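Local coordinates for protein AtGH3.15 acyl acid amido synthetase (PDB 6E1Q) that catalyses the ATP-dependent conjugation of the auxin precursor indole-3-butyric acid to glutamine, and also accepts the herbicide 2,4-DB as acyl substrate, at residues Glu43-Arg46 with Gly47-Gly51; Ser30-Glu33 with Ala34-Arg38; Asp248-Asp252 with Ala253-Ser257. All coordinates share one frame; numbering follows the deposited sequence.

Contact 1: residues Glu43-Arg46 with Gly47-Gly51; sequences EYLR and GFLNG
Phe48 sets the edge of its ring, at CE2, over one face of Tyr44, one turn earlier on the short helix 43-49 of the GH3 N-terminal domain. The ring centroids are 5.4 Å apart and the planes stand at 69°, which defines a T-shaped (edge-to-face) pair. The touch is made near the rim of the tyrosine ring, where Phe48 CE2 lies 3.8 Å from Tyr44 CZ. Different first torsions bring the rings together: Tyr44 has CG anti to its backbone N (chi1 -170°) and leans toward the C-terminal end of the helix, whereas Phe48 has CG anti to its carbonyl carbon and leans back. Tyr44 also meets the rings of Tyr73 and Tyr402, so the phenylalanine is one member of an aromatic cluster.

On a neighbouring flank Leu45 and Leu49 lie side by side and point the same way, with Leu45 CG 3.8 Å from Leu49 CD1; both pack on Leu36 of helix 24-38. Their backbones are joined as well. Leu45 O accepts from two amides, Leu49 N nearly in line with the carbonyl (C=O...N 168°) and Phe48 N from above the carbonyl plane, a bifurcation that mixes i+4 and i+3 bonding as the helix finishes. The bond from Gly47 N to Glu43 O is weak. The carboxylate of Glu43 turns outside the two segments, to a salt bridge with Arg76.

The helix ends at Leu49; Asn50, with positive phi, is the first residue to leave helical geometry. A water may bridge Asn50 ND2 and Arg46 O, but its 2.5 Å approach to Asn50 ND2 is short enough to make its position doubtful. The firm link is the backbone bond, Asn50 N donating to Arg46 O at 3.0 Å.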
# COMPACT_ATOMS: atom_id res chain seq x y z
N GLU A 43 28.02 -5.62 16.02
CA GLU A 43 29.04 -4.81 15.35
C GLU A 43 28.52 -3.40 15.10
O GLU A 43 29.23 -2.43 15.33
CB GLU A 43 29.47 -5.47 14.04
CG GLU A 43 30.31 -4.55 13.19
CD GLU A 43 30.80 -5.19 11.90
OE1 GLU A 43 30.99 -6.43 11.85
OE2 GLU A 43 31.00 -4.44 10.93
N TYR A 44 27.26 -3.28 14.68
CA TYR A 44 26.72 -1.97 14.34
C TYR A 44 26.66 -1.05 15.56
O TYR A 44 27.16 0.08 15.52
CB TYR A 44 25.33 -2.11 13.72
CG TYR A 44 24.85 -0.80 13.14
CD1 TYR A 44 25.18 -0.44 11.84
CD2 TYR A 44 24.11 0.11 13.90
CE1 TYR A 44 24.78 0.76 11.30
CE2 TYR A 44 23.71 1.32 13.37
CZ TYR A 44 24.05 1.63 12.06
OH TYR A 44 23.67 2.82 11.48
N LEU A 45 26.05 -1.51 16.65
CA LEU A 45 25.80 -0.61 17.77
C LEU A 45 27.08 -0.32 18.54
O LEU A 45 27.31 0.82 18.97
CB LEU A 45 24.73 -1.20 18.69
CG LEU A 45 23.81 -0.20 19.38
CD1 LEU A 45 23.27 0.80 18.36
CD2 LEU A 45 22.68 -0.94 20.09
N ARG A 46 27.92 -1.33 18.73
CA ARG A 46 29.14 -1.15 19.52
C ARG A 46 30.05 -0.12 18.88
O ARG A 46 30.74 0.63 19.59
CB ARG A 46 29.86 -2.50 19.69
CG ARG A 46 31.30 -2.40 20.19
CD ARG A 46 32.29 -2.99 19.18
NE ARG A 46 32.02 -4.40 18.91
CZ ARG A 46 32.27 -5.01 17.76
NH1 ARG A 46 32.79 -4.34 16.74
NH2 ARG A 46 31.99 -6.30 17.61
N GLY A 47 30.05 -0.04 17.55
CA GLY A 47 30.88 0.94 16.87
C GLY A 47 30.53 2.37 17.20
O GLY A 47 31.38 3.26 17.07
N PHE A 48 29.30 2.63 17.62
CA PHE A 48 28.87 3.97 17.99
C PHE A 48 28.74 4.19 19.48
O PHE A 48 29.01 5.28 19.96
CB PHE A 48 27.52 4.29 17.32
CG PHE A 48 27.59 4.36 15.82
CD1 PHE A 48 28.39 5.31 15.19
CD2 PHE A 48 26.84 3.50 15.03
CE1 PHE A 48 28.47 5.37 13.80
CE2 PHE A 48 26.90 3.56 13.64
CZ PHE A 48 27.72 4.50 13.02
N LEU A 49 28.30 3.18 20.24
CA LEU A 49 27.95 3.36 21.64
C LEU A 49 28.98 2.79 22.60
O LEU A 49 29.07 3.25 23.74
CB LEU A 49 26.58 2.72 21.93
CG LEU A 49 25.38 3.52 21.40
CD1 LEU A 49 24.06 2.83 21.68
CD2 LEU A 49 25.39 4.91 22.03
N ASN A 50 29.75 1.79 22.16
CA ASN A 50 30.77 1.14 22.99
C ASN A 50 30.20 0.69 24.33
O ASN A 50 30.85 0.77 25.37
CB ASN A 50 31.99 2.05 23.19
CG ASN A 50 32.74 2.30 21.89
OD1 ASN A 50 32.62 3.36 21.28
ND2 ASN A 50 33.54 1.32 21.47
N GLY A 51 28.95 0.22 24.31
CA GLY A 51 28.31 -0.36 25.47
C GLY A 51 27.31 0.53 26.19
O GLY A 51 26.55 0.02 27.02
O HOH W 1 34.03 1.19 19.02

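Contact 2: residues Ser30-Glu33 with Ala34-Arg38; sequences SVLE and AILSR
Val31 and Ile35 lie side by side and point the same way, with Val31 CG1 3.8 Å from Ile35 CD1. Val31 CG1 projects outward from the helix axis, and Ile35 CG1, anti to its carbonyl carbon (chi1 -72°), carries CD1 back to meet it. Ile35 goes on to touch Phe398 and Tyr402.

Leu32 and Leu36 meet differently, their side chains crossing at a slant. One methyl of Leu32, CD1, sits against the branch point of Leu36, 3.8 Å from its CG, and almost as near to its CD1. Leu36 CG also packs 3.3 Å from Leu32 O, so the side chain lies close over the carbonyl that its own amide engages. These i to i+4 pairs form the buried stripe of an amphipathic alpha helix, 24-38 in the GH3 N-terminal domain, with Leu32 and Leu36 turned to Phe58 of helix 55-61. The backbone beneath is regular: Leu36 N bonds to Leu32 O at 2.9 Å with a nearly straight N-H...O angle of 174°.

Away from this stripe, Glu33 and Ser37 are exposed. The link between them is made by the serine hydroxyl and the glutamate backbone rather than its carboxylate: Ser37 OG donates to Glu33 O at 2.5 Å, a distance too short to be read as a measure of strength, and Ser37 N gives the same oxygen a second bond at 2.9 Å. The two donors arrive from opposite faces of the carbonyl plane. With chi1 at -50°, the hydroxyl lies beside its own backbone N and faces back toward the preceding turn.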
# COMPACT_ATOMS: atom_id res chain seq x y z
N SER A 30 11.39 2.53 27.82
CA SER A 30 11.63 1.11 28.09
C SER A 30 12.09 0.37 26.84
O SER A 30 13.03 -0.43 26.90
CB SER A 30 10.36 0.47 28.64
OG SER A 30 10.26 0.63 30.04
N VAL A 31 11.42 0.63 25.71
CA VAL A 31 11.79 0.00 24.44
C VAL A 31 13.24 0.33 24.09
O VAL A 31 14.04 -0.56 23.77
CB VAL A 31 10.83 0.45 23.32
CG1 VAL A 31 11.38 0.05 21.94
CG2 VAL A 31 9.43 -0.10 23.54
N LEU A 32 13.59 1.62 24.14
CA LEU A 32 14.95 2.04 23.80
C LEU A 32 15.99 1.35 24.68
O LEU A 32 16.99 0.82 24.19
CB LEU A 32 15.07 3.56 23.92
CG LEU A 32 16.44 4.08 23.49
CD1 LEU A 32 16.72 3.62 22.07
CD2 LEU A 32 16.57 5.61 23.64
N GLU A 33 15.75 1.35 25.99
CA GLU A 33 16.70 0.69 26.89
C GLU A 33 16.84 -0.79 26.54
O GLU A 33 17.95 -1.33 26.57
CB GLU A 33 16.26 0.85 28.34
CG GLU A 33 17.16 0.09 29.30
CD GLU A 33 16.81 0.33 30.75
OE1 GLU A 33 16.89 1.50 31.20
OE2 GLU A 33 16.43 -0.64 31.44
N ALA A 34 15.74 -1.45 26.19
CA ALA A 34 15.82 -2.87 25.87
C ALA A 34 16.62 -3.10 24.59
O ALA A 34 17.47 -4.00 24.54
CB ALA A 34 14.41 -3.46 25.73
N ILE A 35 16.38 -2.30 23.56
CA ILE A 35 17.09 -2.48 22.30
C ILE A 35 18.58 -2.24 22.49
O ILE A 35 19.41 -3.04 22.04
CB ILE A 35 16.52 -1.54 21.22
CG1 ILE A 35 15.15 -2.04 20.77
CG2 ILE A 35 17.50 -1.47 20.02
CD1 ILE A 35 14.42 -1.05 19.85
N LEU A 36 18.94 -1.12 23.14
CA LEU A 36 20.34 -0.78 23.30
C LEU A 36 21.06 -1.77 24.22
O LEU A 36 22.25 -2.05 24.01
CB LEU A 36 20.49 0.64 23.85
CG LEU A 36 19.91 1.74 22.97
CD1 LEU A 36 20.31 3.11 23.49
CD2 LEU A 36 20.30 1.57 21.50
N SER A 37 20.37 -2.30 25.23
CA SER A 37 21.00 -3.27 26.12
C SER A 37 21.20 -4.61 25.42
O SER A 37 22.29 -5.18 25.45
CB SER A 37 20.18 -3.45 27.40
OG SER A 37 19.87 -2.20 27.99
N ARG A 38 20.16 -5.11 24.76
CA ARG A 38 20.25 -6.43 24.14
C ARG A 38 21.20 -6.44 22.95
O ARG A 38 21.82 -7.48 22.67
CB ARG A 38 18.86 -6.93 23.73
CG ARG A 38 18.09 -7.57 24.90
CD ARG A 38 16.58 -7.66 24.70
NE ARG A 38 15.86 -7.65 25.98
CZ ARG A 38 14.54 -7.61 26.12
NH1 ARG A 38 13.74 -7.59 25.06
NH2 ARG A 38 14.00 -7.60 27.34

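Contact 3: residues Asp248-Asp252 with Ala253-Ser257; sequences DWITD and ATCTS
Ala253 opens helix 253-258, its amide donating to a water at 2.8 Å that in turn bonds weakly to Asp252 OD1. At Thr254, CB lies 3.4 Å from Asp252 OD2. Cys255 provides the capping bond: its N donates to Asp252 OD2 at 3.0 Å with an angle of 160°, marking Asp252 as the N-cap, although the exact place of OD2 is less sure. Asp252 CG stands anti to the backbone N (chi1 174°), which turns the carboxylate toward the first-turn amides. The same cysteine forms a disulfide with Cys200 of helix 194-207, and its SG rests 3.7 Å from Ile250 CG2, an apolar contact. Thr256 N closes the first helical turn on Asp252 O at 3.1 Å and 171°, while its CG2 lies against Ile250 O. With an alanine at Asp252, Cys255 N is likely to lose its capping acceptor and the first turn to be less firmly fixed. Cap and disulfide thus converge on Cys255, and the carboxylate's negative charge probably interacts favourably with the helix dipole at this N-terminal end.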
# COMPACT_ATOMS: atom_id res chain seq x y z
N ASP A 248 -10.13 -27.56 -16.85
CA ASP A 248 -8.95 -28.40 -16.96
C ASP A 248 -7.69 -27.65 -17.40
O ASP A 248 -6.61 -28.25 -17.38
CB ASP A 248 -9.21 -29.59 -17.90
CG ASP A 248 -9.52 -29.17 -19.33
OD1 ASP A 248 -9.71 -27.97 -19.59
OD2 ASP A 248 -9.56 -30.07 -20.21
N TRP A 249 -7.78 -26.37 -17.75
CA TRP A 249 -6.57 -25.59 -18.02
C TRP A 249 -5.85 -25.14 -16.75
O TRP A 249 -4.78 -24.54 -16.84
CB TRP A 249 -6.87 -24.36 -18.88
CG TRP A 249 -7.75 -23.32 -18.20
CD1 TRP A 249 -9.12 -23.23 -18.25
CD2 TRP A 249 -7.31 -22.21 -17.40
NE1 TRP A 249 -9.56 -22.15 -17.52
CE2 TRP A 249 -8.47 -21.50 -16.99
CE3 TRP A 249 -6.06 -21.75 -16.98
CZ2 TRP A 249 -8.40 -20.37 -16.18
CZ3 TRP A 249 -6.00 -20.63 -16.18
CH2 TRP A 249 -7.16 -19.95 -15.79
N ILE A 250 -6.41 -25.39 -15.58
CA ILE A 250 -5.70 -25.15 -14.33
C ILE A 250 -4.85 -26.38 -14.06
O ILE A 250 -5.38 -27.45 -13.73
CB ILE A 250 -6.66 -24.83 -13.19
CG1 ILE A 250 -7.28 -23.46 -13.47
CG2 ILE A 250 -5.93 -24.76 -11.83
CD1 ILE A 250 -8.69 -23.42 -13.09
N THR A 251 -3.54 -26.25 -14.27
CA THR A 251 -2.59 -27.34 -14.09
C THR A 251 -1.76 -27.19 -12.83
O THR A 251 -1.07 -28.14 -12.44
CB THR A 251 -1.64 -27.41 -15.29
OG1 THR A 251 -1.10 -26.11 -15.55
CG2 THR A 251 -2.39 -27.88 -16.53
N ASP A 252 -1.82 -26.03 -12.18
CA ASP A 252 -1.03 -25.79 -10.98
C ASP A 252 -1.41 -26.76 -9.88
O ASP A 252 -2.58 -26.83 -9.48
CB ASP A 252 -1.22 -24.36 -10.50
CG ASP A 252 -0.54 -24.13 -9.18
OD1 ASP A 252 0.67 -23.84 -9.17
OD2 ASP A 252 -1.22 -24.29 -8.15
N ALA A 253 -0.41 -27.47 -9.34
CA ALA A 253 -0.69 -28.57 -8.42
C ALA A 253 -1.32 -28.11 -7.11
O ALA A 253 -2.14 -28.83 -6.54
CB ALA A 253 0.59 -29.36 -8.16
N THR A 254 -0.96 -26.93 -6.61
CA THR A 254 -1.57 -26.45 -5.37
C THR A 254 -3.07 -26.23 -5.55
O THR A 254 -3.87 -26.63 -4.69
CB THR A 254 -0.91 -25.16 -4.90
OG1 THR A 254 0.52 -25.29 -4.97
CG2 THR A 254 -1.34 -24.82 -3.47
N CYS A 255 -3.47 -25.59 -6.65
CA CYS A 255 -4.90 -25.35 -6.85
C CYS A 255 -5.66 -26.66 -7.05
O CYS A 255 -6.69 -26.89 -6.42
CB CYS A 255 -5.12 -24.41 -8.03
SG CYS A 255 -6.89 -24.09 -8.30
N THR A 256 -5.15 -27.53 -7.93
CA THR A 256 -5.90 -28.74 -8.27
C THR A 256 -6.02 -29.68 -7.08
O THR A 256 -7.08 -30.30 -6.88
CB THR A 256 -5.25 -29.47 -9.45
OG1 THR A 256 -3.89 -29.79 -9.13
CG2 THR A 256 -5.30 -28.62 -10.72
N SER A 257 -4.96 -29.81 -6.29
CA SER A 257 -5.04 -30.66 -5.10
C SER A 257 -5.84 -29.98 -3.99
O SER A 257 -6.50 -30.67 -3.20
CB SER A 257 -3.64 -31.02 -4.60
OG SER A 257 -2.92 -29.86 -4.23
O HOH W 2 2.12 -26.61 -10.11

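Overall arrangement
From the N terminus, contact 2 comes first, within helix 24-38, then contact 1 on the following helix 43-49, and far later contact 3 at the start of helix 253-258. Each joins adjoining residues, so none closes a long loop; they run in series, without nesting or crossing. Contacts 1 and 2 touch directly: Leu36 CD2 lies 3.7 Å from Leu45 CD2 and 4.0 Å from Leu49 CD1, tying the two helices together; the centres of the two contacts are about 13 Å apart. Contact 3 stands apart, its nearest atoms about 39 Å from contact 1 and about 37 Å from contact 2, and fastens its helix to helix 194-207 through the Cys255-Cys200 disulfide.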